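Local coordinates for protein endoglucanase A (Clostridium acetobutylicum, PDB 3IK2) that probably hydrolyses internal beta-1,4-glucosidic bonds of cellulose as a family 44 glycoside hydrolase with a TIM-like barrel, at residues Gly328-Leu331 with Ile332-Val335; Tyr315-Asp318 with Ser319-Gln323; Tyr497-Pro500 with Ala501-Val505. One frame throughout, in Å; residues are numbered along the deposited sequence.

Interaction 1 of 3, residues Gly328-Leu331 with Ile332-Val335; sequences GLPL and IPKV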
loop_
_atom_site.group_PDB
_atom_site.type_symbol
_atom_site.label_atom_id
_atom_site.label_comp_id
_atom_site.label_asym_id
_atom_site.label_seq_id
_atom_site.Cartn_x
_atom_site.Cartn_y
_atom_site.Cartn_z
ATOM N N GLY A 328 -19.533 5.415 3.810
ATOM C CA GLY A 328 -18.115 5.397 3.424
ATOM C C GLY A 328 -17.639 4.154 2.676
ATOM O O GLY A 328 -16.433 4.000 2.403
ATOM N N LEU A 329 -18.579 3.250 2.381
ATOM C CA LEU A 329 -18.286 2.007 1.672
ATOM C C LEU A 329 -19.204 1.877 0.433
ATOM O O LEU A 329 -20.343 2.307 0.477
ATOM C CB LEU A 329 -18.438 0.802 2.602
ATOM C CG LEU A 329 -17.443 0.685 3.771
ATOM C CD1 LEU A 329 -17.691 -0.618 4.636
ATOM C CD2 LEU A 329 -15.966 0.782 3.309
ATOM N N PRO A 330 -18.702 1.312 -0.685
ATOM C CA PRO A 330 -17.378 0.720 -0.848
ATOM C C PRO A 330 -16.272 1.774 -0.824
ATOM O O PRO A 330 -16.465 2.862 -1.334
ATOM C CB PRO A 330 -17.476 0.040 -2.221
ATOM C CG PRO A 330 -18.447 0.899 -2.986
ATOM C CD PRO A 330 -19.496 1.193 -1.923
ATOM N N LEU A 331 -15.114 1.433 -0.249
ATOM C CA LEU A 331 -14.072 2.443 0.004
ATOM C C LEU A 331 -13.508 3.179 -1.222
ATOM O O LEU A 331 -13.405 4.424 -1.204
ATOM C CB LEU A 331 -12.909 1.880 0.867
ATOM C CG LEU A 331 -11.863 2.894 1.391
ATOM C CD1 LEU A 331 -12.463 3.949 2.366
ATOM C CD2 LEU A 331 -10.670 2.173 2.030
ATOM N N ILE A 332 -13.095 2.443 -2.257
ATOM C CA ILE A 332 -12.433 3.119 -3.368
ATOM C C ILE A 332 -13.354 4.078 -4.168
ATOM O O ILE A 332 -12.938 5.199 -4.454
ATOM C CB ILE A 332 -11.618 2.144 -4.301
ATOM C CG1 ILE A 332 -10.454 1.510 -3.521
ATOM C CG2 ILE A 332 -11.102 2.901 -5.562
ATOM C CD1 ILE A 332 -9.730 0.344 -4.284
ATOM N N PRO A 333 -14.590 3.641 -4.543
ATOM C CA PRO A 333 -15.518 4.603 -5.176
ATOM C C PRO A 333 -15.814 5.871 -4.336
ATOM O O PRO A 333 -15.955 6.954 -4.888
ATOM C CB PRO A 333 -16.797 3.761 -5.398
ATOM C CG PRO A 333 -16.256 2.352 -5.628
ATOM C CD PRO A 333 -15.155 2.273 -4.544
ATOM N N LYS A 334 -15.889 5.725 -3.022
ATOM C CA LYS A 334 -16.085 6.845 -2.101
ATOM C C LYS A 334 -14.922 7.799 -2.080
ATOM O O LYS A 334 -15.097 9.007 -2.088
ATOM C CB LYS A 334 -16.295 6.310 -0.699
ATOM C CG LYS A 334 -17.754 6.347 -0.201
ATOM C CD LYS A 334 -18.773 6.022 -1.251
ATOM C CE LYS A 334 -18.613 4.564 -1.681
ATOM N NZ LYS A 334 -19.779 4.044 -2.403
ATOM N N VAL A 335 -13.721 7.241 -2.041
ATOM C CA VAL A 335 -12.522 8.033 -1.989
ATOM C C VAL A 335 -12.328 8.708 -3.347
ATOM O O VAL A 335 -11.940 9.861 -3.424
ATOM C CB VAL A 335 -11.312 7.177 -1.586
ATOM C CG1 VAL A 335 -10.026 7.957 -1.769
ATOM C CG2 VAL A 335 -11.436 6.718 -0.147
#

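Interaction 2 of 3, residues Tyr315-Asp318 with Ser319-Gln323; sequences YTED and SWIGQ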
loop_
_atom_site.group_PDB
_atom_site.type_symbol
_atom_site.label_atom_id
_atom_site.label_comp_id
_atom_site.label_asym_id
_atom_site.label_seq_id
_atom_site.Cartn_x
_atom_site.Cartn_y
_atom_site.Cartn_z
ATOM N N TYR A 315 -22.078 -5.343 -1.301
ATOM C CA TYR A 315 -21.520 -6.172 -0.258
ATOM C C TYR A 315 -21.548 -5.453 1.059
ATOM O O TYR A 315 -21.084 -4.320 1.143
ATOM C CB TYR A 315 -20.076 -6.588 -0.591
ATOM C CG TYR A 315 -19.500 -7.428 0.492
ATOM C CD1 TYR A 315 -19.930 -8.734 0.680
ATOM C CD2 TYR A 315 -18.524 -6.925 1.357
ATOM C CE1 TYR A 315 -19.412 -9.524 1.692
ATOM C CE2 TYR A 315 -17.992 -7.730 2.382
ATOM C CZ TYR A 315 -18.453 -9.015 2.539
ATOM O OH TYR A 315 -17.952 -9.818 3.548
ATOM N N THR A 316 -22.056 -6.134 2.089
ATOM C CA THR A 316 -22.049 -5.635 3.477
ATOM C C THR A 316 -21.131 -6.485 4.365
ATOM O O THR A 316 -21.285 -7.726 4.469
ATOM C CB THR A 316 -23.467 -5.582 4.113
ATOM O OG1 THR A 316 -24.329 -4.815 3.280
ATOM C CG2 THR A 316 -23.416 -4.880 5.458
ATOM N N GLU A 317 -20.171 -5.825 4.997
ATOM C CA GLU A 317 -19.211 -6.541 5.824
ATOM C C GLU A 317 -19.670 -6.433 7.263
ATOM O O GLU A 317 -20.375 -5.493 7.606
ATOM C CB GLU A 317 -17.778 -5.994 5.653
ATOM C CG GLU A 317 -17.479 -4.694 6.410
ATOM C CD GLU A 317 -16.034 -4.234 6.274
ATOM O OE1 GLU A 317 -15.400 -4.610 5.260
ATOM O OE2 GLU A 317 -15.544 -3.496 7.172
ATOM N N ASP A 318 -19.286 -7.413 8.079
ATOM C CA ASP A 318 -19.525 -7.383 9.507
ATOM C C ASP A 318 -18.444 -6.598 10.222
ATOM O O ASP A 318 -17.409 -7.145 10.606
ATOM C CB ASP A 318 -19.591 -8.805 10.048
ATOM C CG ASP A 318 -19.936 -8.862 11.526
ATOM O OD1 ASP A 318 -20.179 -7.802 12.177
ATOM O OD2 ASP A 318 -19.954 -10.008 12.031
ATOM N N SER A 319 -18.693 -5.304 10.400
ATOM C CA SER A 319 -17.781 -4.445 11.152
ATOM C C SER A 319 -18.546 -3.200 11.649
ATOM O O SER A 319 -19.696 -2.944 11.230
ATOM C CB SER A 319 -16.581 -4.059 10.260
ATOM O OG SER A 319 -16.987 -3.207 9.198
ATOM N N TRP A 320 -17.920 -2.406 12.508
ATOM C CA TRP A 320 -18.531 -1.119 12.889
ATOM C C TRP A 320 -18.643 -0.140 11.704
ATOM O O TRP A 320 -19.536 0.719 11.686
ATOM C CB TRP A 320 -17.766 -0.468 14.052
ATOM C CG TRP A 320 -16.348 -0.029 13.725
ATOM C CD1 TRP A 320 -15.225 -0.735 13.944
ATOM C CD2 TRP A 320 -15.931 1.228 13.162
ATOM N NE1 TRP A 320 -14.127 -0.026 13.534
ATOM C CE2 TRP A 320 -14.527 1.194 13.073
ATOM C CE3 TRP A 320 -16.610 2.385 12.736
ATOM C CZ2 TRP A 320 -13.775 2.256 12.559
ATOM C CZ3 TRP A 320 -15.865 3.437 12.237
ATOM C CH2 TRP A 320 -14.451 3.358 12.147
ATOM N N ILE A 321 -17.712 -0.240 10.738
ATOM C CA ILE A 321 -17.813 0.538 9.511
ATOM C C ILE A 321 -19.073 0.109 8.747
ATOM O O ILE A 321 -19.920 0.948 8.403
ATOM C CB ILE A 321 -16.550 0.403 8.598
ATOM C CG1 ILE A 321 -15.262 0.371 9.448
ATOM C CG2 ILE A 321 -16.530 1.523 7.562
ATOM C CD1 ILE A 321 -13.978 0.205 8.634
ATOM N N GLY A 322 -19.188 -1.201 8.503
ATOM C CA GLY A 322 -20.377 -1.782 7.866
ATOM C C GLY A 322 -21.677 -1.401 8.571
ATOM O O GLY A 322 -22.679 -1.142 7.916
ATOM N N GLN A 323 -21.651 -1.332 9.904
ATOM C CA GLN A 323 -22.845 -0.974 10.671
ATOM C C GLN A 323 -23.147 0.529 10.744
ATOM O O GLN A 323 -24.285 0.941 10.520
ATOM C CB GLN A 323 -22.775 -1.545 12.084
ATOM C CG GLN A 323 -24.135 -1.502 12.794
ATOM C CD GLN A 323 -24.086 -1.996 14.236
ATOM O OE1 GLN A 323 -23.133 -2.677 14.661
ATOM N NE2 GLN A 323 -25.123 -1.664 15.000
HETATM O O HOH W 1 -21.876 -5.500 11.578
#

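Interaction 3 of 3, residues Tyr497-Pro500 with Ala501-Val505; sequences YKIP and ALTAV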
loop_
_atom_site.group_PDB
_atom_site.type_symbol
_atom_site.label_atom_id
_atom_site.label_comp_id
_atom_site.label_asym_id
_atom_site.label_seq_id
_atom_site.Cartn_x
_atom_site.Cartn_y
_atom_site.Cartn_z
ATOM N N TYR A 497 -13.189 -23.674 -18.271
ATOM C CA TYR A 497 -12.150 -24.122 -17.361
ATOM C C TYR A 497 -12.774 -24.354 -15.984
ATOM O O TYR A 497 -13.365 -23.436 -15.384
ATOM C CB TYR A 497 -10.924 -23.174 -17.310
ATOM C CG TYR A 497 -9.650 -23.932 -16.931
ATOM C CD1 TYR A 497 -8.956 -24.664 -17.880
ATOM C CD2 TYR A 497 -9.164 -23.934 -15.616
ATOM C CE1 TYR A 497 -7.793 -25.385 -17.545
ATOM C CE2 TYR A 497 -8.011 -24.654 -15.256
ATOM C CZ TYR A 497 -7.323 -25.395 -16.227
ATOM O OH TYR A 497 -6.173 -26.154 -15.900
ATOM N N LYS A 498 -12.676 -25.607 -15.536
ATOM C CA LYS A 498 -13.125 -26.045 -14.233
ATOM C C LYS A 498 -12.027 -25.863 -13.172
ATOM O O LYS A 498 -10.922 -26.374 -13.309
ATOM C CB LYS A 498 -13.579 -27.504 -14.273
ATOM C CG LYS A 498 -14.126 -28.019 -12.956
ATOM C CD LYS A 498 -14.652 -29.463 -13.129
ATOM C CE LYS A 498 -15.531 -29.878 -11.945
ATOM N NZ LYS A 498 -16.134 -31.252 -12.113
ATOM N N ILE A 499 -12.366 -25.133 -12.115
ATOM C CA ILE A 499 -11.425 -24.800 -11.055
ATOM C C ILE A 499 -11.912 -25.400 -9.728
ATOM O O ILE A 499 -13.031 -25.105 -9.291
ATOM C CB ILE A 499 -11.276 -23.254 -10.974
ATOM C CG1 ILE A 499 -10.565 -22.764 -12.242
ATOM C CG2 ILE A 499 -10.469 -22.820 -9.782
ATOM C CD1 ILE A 499 -10.490 -21.270 -12.393
ATOM N N PRO A 500 -11.082 -26.233 -9.069
ATOM C CA PRO A 500 -11.548 -26.738 -7.771
ATOM C C PRO A 500 -11.661 -25.613 -6.721
ATOM O O PRO A 500 -11.218 -24.489 -6.964
ATOM C CB PRO A 500 -10.459 -27.768 -7.374
ATOM C CG PRO A 500 -9.727 -28.088 -8.665
ATOM C CD PRO A 500 -9.755 -26.762 -9.420
ATOM N N ALA A 501 -12.299 -25.920 -5.589
ATOM C CA ALA A 501 -12.493 -24.994 -4.471
ATOM C C ALA A 501 -11.170 -24.398 -4.004
ATOM O O ALA A 501 -10.150 -25.067 -4.044
ATOM C CB ALA A 501 -13.161 -25.727 -3.303
ATOM N N LEU A 502 -11.208 -23.153 -3.533
ATOM C CA LEU A 502 -10.041 -22.535 -2.895
ATOM C C LEU A 502 -8.815 -22.677 -3.782
ATOM O O LEU A 502 -7.803 -23.248 -3.390
ATOM C CB LEU A 502 -9.777 -23.091 -1.487
ATOM C CG LEU A 502 -10.941 -23.038 -0.482
ATOM C CD1 LEU A 502 -10.610 -23.846 0.789
ATOM C CD2 LEU A 502 -11.373 -21.585 -0.150
ATOM N N THR A 503 -8.933 -22.139 -4.994
ATOM C CA THR A 503 -7.882 -22.226 -5.998
ATOM C C THR A 503 -7.831 -20.849 -6.621
ATOM O O THR A 503 -8.884 -20.231 -6.886
ATOM C CB THR A 503 -8.202 -23.320 -7.070
ATOM O OG1 THR A 503 -8.245 -24.588 -6.431
ATOM C CG2 THR A 503 -7.123 -23.392 -8.193
ATOM N N ALA A 504 -6.607 -20.355 -6.813
ATOM C CA ALA A 504 -6.393 -19.126 -7.582
ATOM C C ALA A 504 -5.496 -19.473 -8.782
ATOM O O ALA A 504 -4.489 -20.162 -8.637
ATOM C CB ALA A 504 -5.759 -18.039 -6.715
ATOM N N VAL A 505 -5.865 -18.961 -9.950
ATOM C CA VAL A 505 -5.260 -19.344 -11.209
ATOM C C VAL A 505 -4.965 -18.072 -12.038
ATOM O O VAL A 505 -5.693 -17.090 -11.928
ATOM C CB VAL A 505 -6.275 -20.367 -11.931
ATOM C CG1 VAL A 505 -6.662 -19.974 -13.325
ATOM C CG2 VAL A 505 -5.888 -21.799 -11.754
#

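Interaction 1 of 3, residues Gly328-Leu331 with Ile332-Val335
Val335 N donates to Leu331 O at 3.0 Å, a sound i to i+4 bond of helix 331-342 with an N-H...O angle of 155°. One residue earlier, Lys334 N makes only a weak bond to Pro330 O, an atom whose place is less sure. Pro330 holds the N-cap position, and the cis peptide bond joining it to Leu329 reverses the chain just before the helix.

The apolar contacts fall on two groups of residues. At the start of the helix the rings of Pro330 and Pro333 cross at about a right angle, CG of Pro330 lying 3.7 Å from CG of Pro333. On the buried side, Leu331 has CG anti to its own N (chi1 -171°), a rotation that carries CD1 to 3.9 Å from Val335 CG2. Leu331 also packs on Trp278 and Phe350, and Val335 on Leu274, Leu276 and Leu348.

Lys334 supplies the remaining contact. Its CG packs 3.6 Å from Gly328 C, and later bends bring CE and NZ back toward Leu329 and Pro330. CE sits too close to Pro330 O, which makes this placement, and a weak bond from NZ to Leu329 O, doubtful.

The chemistry implies a helix start where backbone bonds, to Val335 within the turn and from Leu331 and Ile332 to Ser309 and Leu310, combine with apolar packing on barrel strands 273-278 and 347-353.

Interaction 2 of 3, residues Tyr315-Asp318 with Ser319-Gln323
Ser319 OG and the carboxylate of Glu317 meet at an N-cap: Ser319 immediately precedes helix 320-324, and its hydroxyl both accepts from the helix and donates to the acid. The capping bond runs from Gly322 N to Ser319 OG at 3.1 Å, and its N-H...O angle of 174° makes it almost straight. One amide of the first turn, which has no helical carbonyl before it to pair with, is thereby satisfied.

The hydroxyl proton goes the other way. Ser319 OG donates to Glu317 OE2 at 2.5 Å, on the anti lone pair, the one facing away from OE1. Ser319 OG sits between its backbone N and carbonyl carbon (chi1 68°), a rotation that lets one oxygen serve both partners. Glu317 reaches it with a chain extended beyond CG (chi2 177°). Its second oxygen, OE1, is engaged by Ser309 OG, so both carboxylate oxygens of this buried acid have hydroxyl partners.

Backbone atoms account for most of the other bonds. Ser319 N makes a weak, bent bond to Glu317 O at 3.3 Å. Ser319 O receives Gln323 N at 2.9 Å, the first i to i+4 bond of the helix. Outside the turn, the backbone of Asp318 pairs with Lys283 and Trp320 NE1 bonds Glu281 OE2, tying the cap to residues 281-283, which follow barrel strand 273-278.

Gly322, which has no side chain, brings its CA to 3.7 Å from Glu317 O. At the exposed edge a water donates to Asp318 OD1 at 2.9 Å; it also lies within weak bonding distance of Ser319 O, with more acceptors in reach than it has protons.

Interaction 3 of 3, residues Tyr497-Pro500 with Ala501-Val505
Thr503 OG1 lies between two backbone carbonyls of the turn, Pro500 O at 3.0 Å and Ala501 O at 3.1 Å. The hydroxyl has a single proton for both, so which of them receives it is not settled. Thr503 OG1 is anti to the carbonyl carbon and beside the backbone N (chi1 -63°), which directs the oxygen back over the turn. The same rotation sets Thr503 CG2 3.7 Å from Ile499 CG2. Thr503 CB also touches Ile499 CG2, at 3.6 Å, the two side chains packing at a slant.

Further along the strand, Ile499 and Val505 reach tip to tip, with CD1 of Ile499 and CG1 of Val505 4.1 Å apart. Strand 494-499 is outermost in its sheet, whereas 503-510 lies inside the strand order. Backbone hydrogen bonds join Ile499 to Ile454, Thr503 to Asn447 and Val505 to Val445. Leu502 and Thr503 both face Asn447, forming a G1 beta bulge, and the side-chain amide of Asn447 also donates to Ile499 O.

The turn therefore joins an edge strand to an inner one through a threonine that is polar toward the loop carbonyls and apolar toward Ile499, with Ile499-Val505 packing extending the apolar side.

Overall arrangement
Interactions 1 and 2 share one region of the barrel domain: both are helix starts in consecutive helices, 320-324 and 331-342, with centres about 13 Å apart. They touch where Leu329 CD1 meets Ile321 CG2 at 3.8 Å. Depth separates the three, whose centres lie about 16, 22 and 27 Å from the chain's centre in the order 1, 2, 3. The innermost relies on apolar packing against barrel strands, while interaction 2 is chiefly polar and interaction 3 mixes both. Interaction 3 lies in the separate beta sheet, its centre about 29 Å from that of interaction 1, touching neither. All are mainly buried, although Asp318 and Pro500 are exposed; interaction 3 alone links strands.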